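Local coordinates for exodeoxyribonuclease III (Neisseria meningitidis, PDB 2JC4), which probably degrades double-stranded DNA from its 3' end in DNA repair, as a magnesium- or manganese-dependent nuclease of the AP/ExoA family, at residues Ile29-Glu34 / Val99-Val104; Gly145-Ala150 / His218-Pro223. All coordinates share one frame; numbering follows the deposited sequence.

Interaction 1 (Ile29-Glu34 / Val99-Val104). With MG (magnesium ion), chain B.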
loop_
_atom_site.group_PDB
_atom_site.type_symbol
_atom_site.label_atom_id
_atom_site.label_comp_id
_atom_site.label_asym_id
_atom_site.label_seq_id
_atom_site.Cartn_x
_atom_site.Cartn_y
_atom_site.Cartn_z
ATOM N N ILE A 29 -8.836 -2.411 -9.812
ATOM C CA ILE A 29 -8.042 -3.248 -8.906
ATOM C C ILE A 29 -7.989 -2.529 -7.579
ATOM O O ILE A 29 -7.675 -1.346 -7.561
ATOM C CB ILE A 29 -6.595 -3.414 -9.414
ATOM C CG1 ILE A 29 -6.605 -4.165 -10.745
ATOM C CG2 ILE A 29 -5.702 -4.231 -8.419
ATOM C CD1 ILE A 29 -5.311 -3.932 -11.557
ATOM N N LEU A 30 -8.355 -3.225 -6.499
ATOM C CA LEU A 30 -8.232 -2.713 -5.125
ATOM C C LEU A 30 -7.292 -3.646 -4.373
ATOM O O LEU A 30 -7.530 -4.852 -4.313
ATOM C CB LEU A 30 -9.588 -2.699 -4.418
ATOM C CG LEU A 30 -9.664 -2.427 -2.912
ATOM C CD1 LEU A 30 -9.100 -1.035 -2.627
ATOM C CD2 LEU A 30 -11.100 -2.548 -2.387
ATOM N N VAL A 31 -6.204 -3.115 -3.848
ATOM C CA VAL A 31 -5.323 -3.917 -2.994
ATOM C C VAL A 31 -5.458 -3.439 -1.539
ATOM O O VAL A 31 -5.612 -2.225 -1.297
ATOM C CB VAL A 31 -3.875 -3.936 -3.514
ATOM C CG1 VAL A 31 -3.807 -4.259 -5.022
ATOM C CG2 VAL A 31 -3.105 -2.629 -3.216
ATOM N N LEU A 32 -5.388 -4.393 -0.606
ATOM C CA LEU A 32 -5.651 -4.179 0.805
ATOM C C LEU A 32 -4.489 -4.635 1.654
ATOM O O LEU A 32 -3.826 -5.634 1.320
ATOM C CB LEU A 32 -6.905 -4.991 1.268
ATOM C CG LEU A 32 -8.146 -4.785 0.406
ATOM C CD1 LEU A 32 -9.277 -5.699 0.880
ATOM C CD2 LEU A 32 -8.576 -3.335 0.549
ATOM N N GLN A 33 -4.248 -3.884 2.738
ATOM C CA GLN A 33 -3.303 -4.259 3.796
ATOM C C GLN A 33 -4.007 -4.256 5.179
ATOM O O GLN A 33 -5.008 -3.557 5.401
ATOM C CB GLN A 33 -2.104 -3.302 3.840
ATOM C CG GLN A 33 -1.422 -3.103 2.492
ATOM C CD GLN A 33 -2.087 -1.989 1.686
ATOM O OE1 GLN A 33 -2.518 -0.986 2.229
ATOM N NE2 GLN A 33 -2.176 -2.181 0.383
ATOM N N GLU A 34 -3.412 -4.996 6.113
ATOM C CA GLU A 34 -3.918 -5.163 7.465
ATOM C C GLU A 34 -5.282 -5.817 7.437
ATOM O O GLU A 34 -6.241 -5.358 8.084
ATOM C CB GLU A 34 -3.903 -3.850 8.265
ATOM C CG GLU A 34 -2.503 -3.402 8.602
ATOM C CD GLU A 34 -2.469 -2.340 9.687
ATOM O OE1 GLU A 34 -3.364 -2.306 10.571
ATOM O OE2 GLU A 34 -1.539 -1.528 9.643
ATOM N N VAL A 99 -1.114 -6.128 -16.060
ATOM C CA VAL A 99 -0.274 -5.299 -15.191
ATOM C C VAL A 99 0.199 -6.160 -14.014
ATOM O O VAL A 99 -0.629 -6.815 -13.365
ATOM C CB VAL A 99 -1.090 -4.117 -14.639
ATOM C CG1 VAL A 99 -0.248 -3.283 -13.671
ATOM C CG2 VAL A 99 -1.608 -3.279 -15.792
ATOM N N ARG A 100 1.496 -6.148 -13.738
ATOM C CA ARG A 100 2.014 -6.857 -12.571
ATOM C C ARG A 100 1.761 -5.956 -11.362
ATOM O O ARG A 100 2.290 -4.833 -11.302
ATOM C CB ARG A 100 3.522 -7.118 -12.731
ATOM C CG ARG A 100 4.102 -8.049 -11.691
ATOM C CD ARG A 100 3.417 -9.439 -11.739
ATOM N NE ARG A 100 4.102 -10.386 -10.871
ATOM C CZ ARG A 100 3.655 -11.604 -10.565
ATOM N NH1 ARG A 100 2.509 -12.050 -11.065
ATOM N NH2 ARG A 100 4.370 -12.369 -9.744
ATOM N N VAL A 101 0.990 -6.469 -10.399
ATOM C CA VAL A 101 0.615 -5.706 -9.222
ATOM C C VAL A 101 1.347 -6.337 -8.036
ATOM O O VAL A 101 1.170 -7.490 -7.745
ATOM C CB VAL A 101 -0.897 -5.765 -9.002
ATOM C CG1 VAL A 101 -1.319 -5.122 -7.637
ATOM C CG2 VAL A 101 -1.611 -5.100 -10.169
ATOM N N ILE A 102 2.197 -5.580 -7.368
ATOM C CA ILE A 102 2.824 -6.085 -6.137
ATOM C C ILE A 102 2.294 -5.281 -4.941
ATOM O O ILE A 102 2.611 -4.107 -4.825
ATOM C CB ILE A 102 4.393 -6.011 -6.242
ATOM C CG1 ILE A 102 4.874 -6.702 -7.551
ATOM C CG2 ILE A 102 5.058 -6.516 -4.938
ATOM C CD1 ILE A 102 6.375 -6.500 -7.858
ATOM N N ASN A 103 1.505 -5.919 -4.057
ATOM C CA ASN A 103 0.903 -5.255 -2.906
ATOM C C ASN A 103 1.751 -5.540 -1.660
ATOM O O ASN A 103 2.042 -6.698 -1.355
ATOM C CB ASN A 103 -0.513 -5.812 -2.723
ATOM C CG ASN A 103 -1.224 -5.286 -1.483
ATOM O OD1 ASN A 103 -0.886 -4.224 -0.949
ATOM N ND2 ASN A 103 -2.255 -6.024 -1.040
ATOM N N VAL A 104 2.110 -4.490 -0.929
ATOM C CA VAL A 104 2.940 -4.609 0.252
ATOM C C VAL A 104 2.280 -3.978 1.483
ATOM O O VAL A 104 1.691 -2.898 1.417
ATOM C CB VAL A 104 4.350 -3.951 0.005
ATOM C CG1 VAL A 104 5.195 -4.826 -0.905
ATOM C CG2 VAL A 104 4.252 -2.448 -0.554
HETATM MG MG MG B . -3.589 -0.546 12.119
HETATM O O HOH W 1 -1.505 -0.028 11.668
HETATM O O HOH W 2 -3.827 1.262 13.366
HETATM O O HOH W 3 -2.956 -1.859 13.766
HETATM O O HOH W 4 -3.944 0.565 10.217
#

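Interaction 2 (Gly145-Ala150 / His218-Pro223)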
loop_
_atom_site.group_PDB
_atom_site.type_symbol
_atom_site.label_atom_id
_atom_site.label_comp_id
_atom_site.label_asym_id
_atom_site.label_seq_id
_atom_site.Cartn_x
_atom_site.Cartn_y
_atom_site.Cartn_z
ATOM N N GLY A 145 1.114 0.131 -1.752
ATOM C CA GLY A 145 0.738 -0.345 -0.427
ATOM C C GLY A 145 1.118 0.659 0.641
ATOM O O GLY A 145 1.300 1.850 0.365
ATOM N N ASP A 146 1.164 0.166 1.877
ATOM C CA ASP A 146 1.534 0.968 3.018
ATOM C C ASP A 146 3.005 0.715 3.188
ATOM O O ASP A 146 3.413 -0.398 3.531
ATOM C CB ASP A 146 0.750 0.474 4.217
ATOM C CG ASP A 146 1.091 1.214 5.500
ATOM O OD1 ASP A 146 1.985 2.103 5.500
ATOM O OD2 ASP A 146 0.413 0.895 6.498
ATOM N N PHE A 147 3.818 1.737 2.900
ATOM C CA PHE A 147 5.257 1.598 2.955
ATOM C C PHE A 147 5.755 1.972 4.344
ATOM O O PHE A 147 6.874 1.641 4.667
ATOM C CB PHE A 147 5.967 2.463 1.889
ATOM C CG PHE A 147 5.788 1.956 0.498
ATOM C CD1 PHE A 147 4.582 2.201 -0.177
ATOM C CD2 PHE A 147 6.813 1.231 -0.150
ATOM C CE1 PHE A 147 4.363 1.712 -1.462
ATOM C CE2 PHE A 147 6.605 0.752 -1.457
ATOM C CZ PHE A 147 5.371 1.014 -2.112
ATOM N N ASN A 148 4.912 2.610 5.166
ATOM C CA ASN A 148 5.347 3.035 6.504
ATOM C C ASN A 148 6.610 3.880 6.446
ATOM O O ASN A 148 7.404 3.889 7.365
ATOM C CB ASN A 148 5.550 1.816 7.424
ATOM C CG ASN A 148 4.295 1.460 8.184
ATOM O OD1 ASN A 148 3.695 2.329 8.866
ATOM N ND2 ASN A 148 3.870 0.205 8.078
ATOM N N ILE A 149 6.755 4.609 5.335
ATOM C CA ILE A 149 7.849 5.551 5.138
ATOM C C ILE A 149 7.261 6.771 4.423
ATOM O O ILE A 149 6.539 6.657 3.385
ATOM C CB ILE A 149 9.036 4.967 4.313
ATOM C CG1 ILE A 149 9.700 3.773 5.028
ATOM C CG2 ILE A 149 10.096 6.118 3.983
ATOM C CD1 ILE A 149 10.690 3.041 4.113
ATOM N N ALA A 150 7.598 7.931 4.989
ATOM C CA ALA A 150 7.225 9.241 4.483
ATOM C C ALA A 150 8.441 9.796 3.730
ATOM O O ALA A 150 9.457 10.132 4.338
ATOM C CB ALA A 150 6.848 10.138 5.655
ATOM N N HIS A 218 1.691 4.592 -0.828
ATOM C CA HIS A 218 2.244 5.091 -2.122
ATOM C C HIS A 218 1.887 4.178 -3.258
ATOM O O HIS A 218 1.541 3.023 -3.031
ATOM C CB HIS A 218 3.782 5.219 -2.057
ATOM C CG HIS A 218 4.277 6.032 -0.895
ATOM N ND1 HIS A 218 3.901 7.335 -0.700
ATOM C CD2 HIS A 218 5.057 5.698 0.167
ATOM C CE1 HIS A 218 4.457 7.790 0.419
ATOM N NE2 HIS A 218 5.170 6.813 0.961
ATOM N N ILE A 219 2.025 4.675 -4.493
ATOM C CA ILE A 219 1.816 3.834 -5.683
ATOM C C ILE A 219 3.031 4.075 -6.583
ATOM O O ILE A 219 3.217 5.176 -7.075
ATOM C CB ILE A 219 0.502 4.184 -6.422
ATOM C CG1 ILE A 219 -0.715 3.937 -5.495
ATOM C CG2 ILE A 219 0.338 3.288 -7.682
ATOM C CD1 ILE A 219 -2.021 4.410 -6.056
ATOM N N LEU A 220 3.901 3.079 -6.687
ATOM C CA LEU A 220 5.166 3.243 -7.418
ATOM C C LEU A 220 4.992 2.523 -8.750
ATOM O O LEU A 220 4.514 1.373 -8.783
ATOM C CB LEU A 220 6.378 2.706 -6.627
ATOM C CG LEU A 220 6.627 3.118 -5.154
ATOM C CD1 LEU A 220 8.064 2.776 -4.736
ATOM C CD2 LEU A 220 6.307 4.544 -4.868
ATOM N N VAL A 221 5.321 3.209 -9.855
ATOM C CA VAL A 221 4.963 2.691 -11.186
ATOM C C VAL A 221 6.178 2.586 -12.142
ATOM O O VAL A 221 7.094 3.408 -12.092
ATOM C CB VAL A 221 3.792 3.548 -11.854
ATOM C CG1 VAL A 221 2.521 3.569 -10.948
ATOM C CG2 VAL A 221 4.247 5.001 -12.118
ATOM N N SER A 222 6.159 1.592 -13.029
ATOM C CA SER A 222 7.166 1.497 -14.078
ATOM C C SER A 222 6.928 2.614 -15.110
ATOM O O SER A 222 5.818 3.189 -15.181
ATOM C CB SER A 222 7.050 0.143 -14.799
ATOM O OG SER A 222 5.758 0.013 -15.362
ATOM N N PRO A 223 7.950 2.921 -15.929
ATOM C CA PRO A 223 7.759 4.008 -16.888
ATOM C C PRO A 223 6.570 3.862 -17.822
ATOM O O PRO A 223 5.928 4.871 -18.104
ATOM C CB PRO A 223 9.059 4.012 -17.709
ATOM C CG PRO A 223 10.023 3.270 -16.964
ATOM C CD PRO A 223 9.309 2.362 -15.984
#

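Interaction 1 (Ile29-Glu34 / Val99-Val104)
Strands Ile29-Gln33 and Val99-Val104 run in the same general direction, 25° apart, with their axes 7.2 Å from each other at closest approach; they belong to the two different sheets of the DNase I-like sandwich and meet through side chains. At the Val99 end the contact is purely apolar. Ile29 and Val101 pass alongside each other, pointing opposite ways, CD1 of Ile29 ending 4.1 Å from CG2 of Val101, while the other methyl of Val101, CG1, lies 3.7 Å from CG1 of Val31. Leu144 of the neighbouring strand touches both valines. A chi1 of 175° swings the amide of Asn103 away from its own backbone N and past CB and CG2 of Val31 to the backbone of the opposite sheet. There ND2 donates to Leu32 O at 2.9 Å, in the plane of its own amide but above the carbonyl plane of Leu32. OD1 of Asn103 in turn accepts from NE2 of Gln33 at 2.8 Å in a nearly straight bond. The two amide planes stand 75° apart. A bend at chi2 turns the Gln33 amide to Asn103, and its NE2 also donates to Thr5 OG1; CG of Gln33 lies 3.3 Å from Val104 O. One residue on, Glu34 turns from the interface to the metal site: OE1 binds the magnesium ion at 2.4 Å alongside Asn9 and four waters, and OE2 accepts from one of those waters and from Asn7. The buried Asn103 amide thus has both ends engaged, OD1 by Gln33 and ND2 by the main-chain carbonyl of Leu32, which fixes its rotation in an otherwise apolar interface and ties the two sheets together just before the metal ligand Glu34.

Interaction 2 (Gly145-Ala150 / His218-Pro223)
His218, Phe147 and Leu220 carry this contact, set where an antiparallel strand pair of one sheet of the DNase I-like sandwich gives way to an active-site loop. Gly145 and His218 form a hydrogen-bonded antiparallel pair: His218 N donates to Gly145 O at 3.0 Å and Gly145 N to His218 O at 3.2 Å. The chain changes direction at Gly145, whose backbone conformation leaves no room for a side chain beside the preceding carbonyl oxygen. Beyond this bend, Phe147 swings back over the strand. Its CD1 lies 3.5 Å from CD2 of His218, at the edge of the imidazole, and the ring planes are inclined at 42°, an oblique meeting. CE1 also abuts CB of His218 and comes 3.5 Å from His218 O, which sits at the phenyl edge in the ring plane. Further along the ring, CZ touches CG of Leu220 at 3.9 Å. Phe176 of helix 170-180 packs on both His218 and Leu220, and Leu179 on Phe147, joining sheet and helix. The loop also holds Asp146 and Asn148, predicted catalytic and metal-binding residues; Asp146 OD1 accepts from Asn148 N in an Asx turn, while OD2 accepts from Asn7. With CG of His218 anti to its carbonyl carbon (chi1 -53°), the imidazole reaches as far as Ile149. There NE2 donates to Ile149 O at 2.8 Å, with an N-H...O angle of 168° and the oxygen close to the imidazole plane.

In the fold
From the N terminus, the chain lays down strand 29-33 in one sheet and reaches strand 99-105 of the other after some 65 residues; interaction 1 closes that excursion by joining the two sheets. Helix 115-135 and strand 141-144 follow, and interaction 2 opens at Gly145, closing on strand 217-221 after a span that includes helix 170-180. The contacts are therefore in series, neither nested nor crossed. In space they adjoin, their centres 11 Å apart: Val104 O probably accepts from Asp146 N, and Gln33 packs on Gly145. The sheet containing strands 99-105 and 217-221 is thus shared by both.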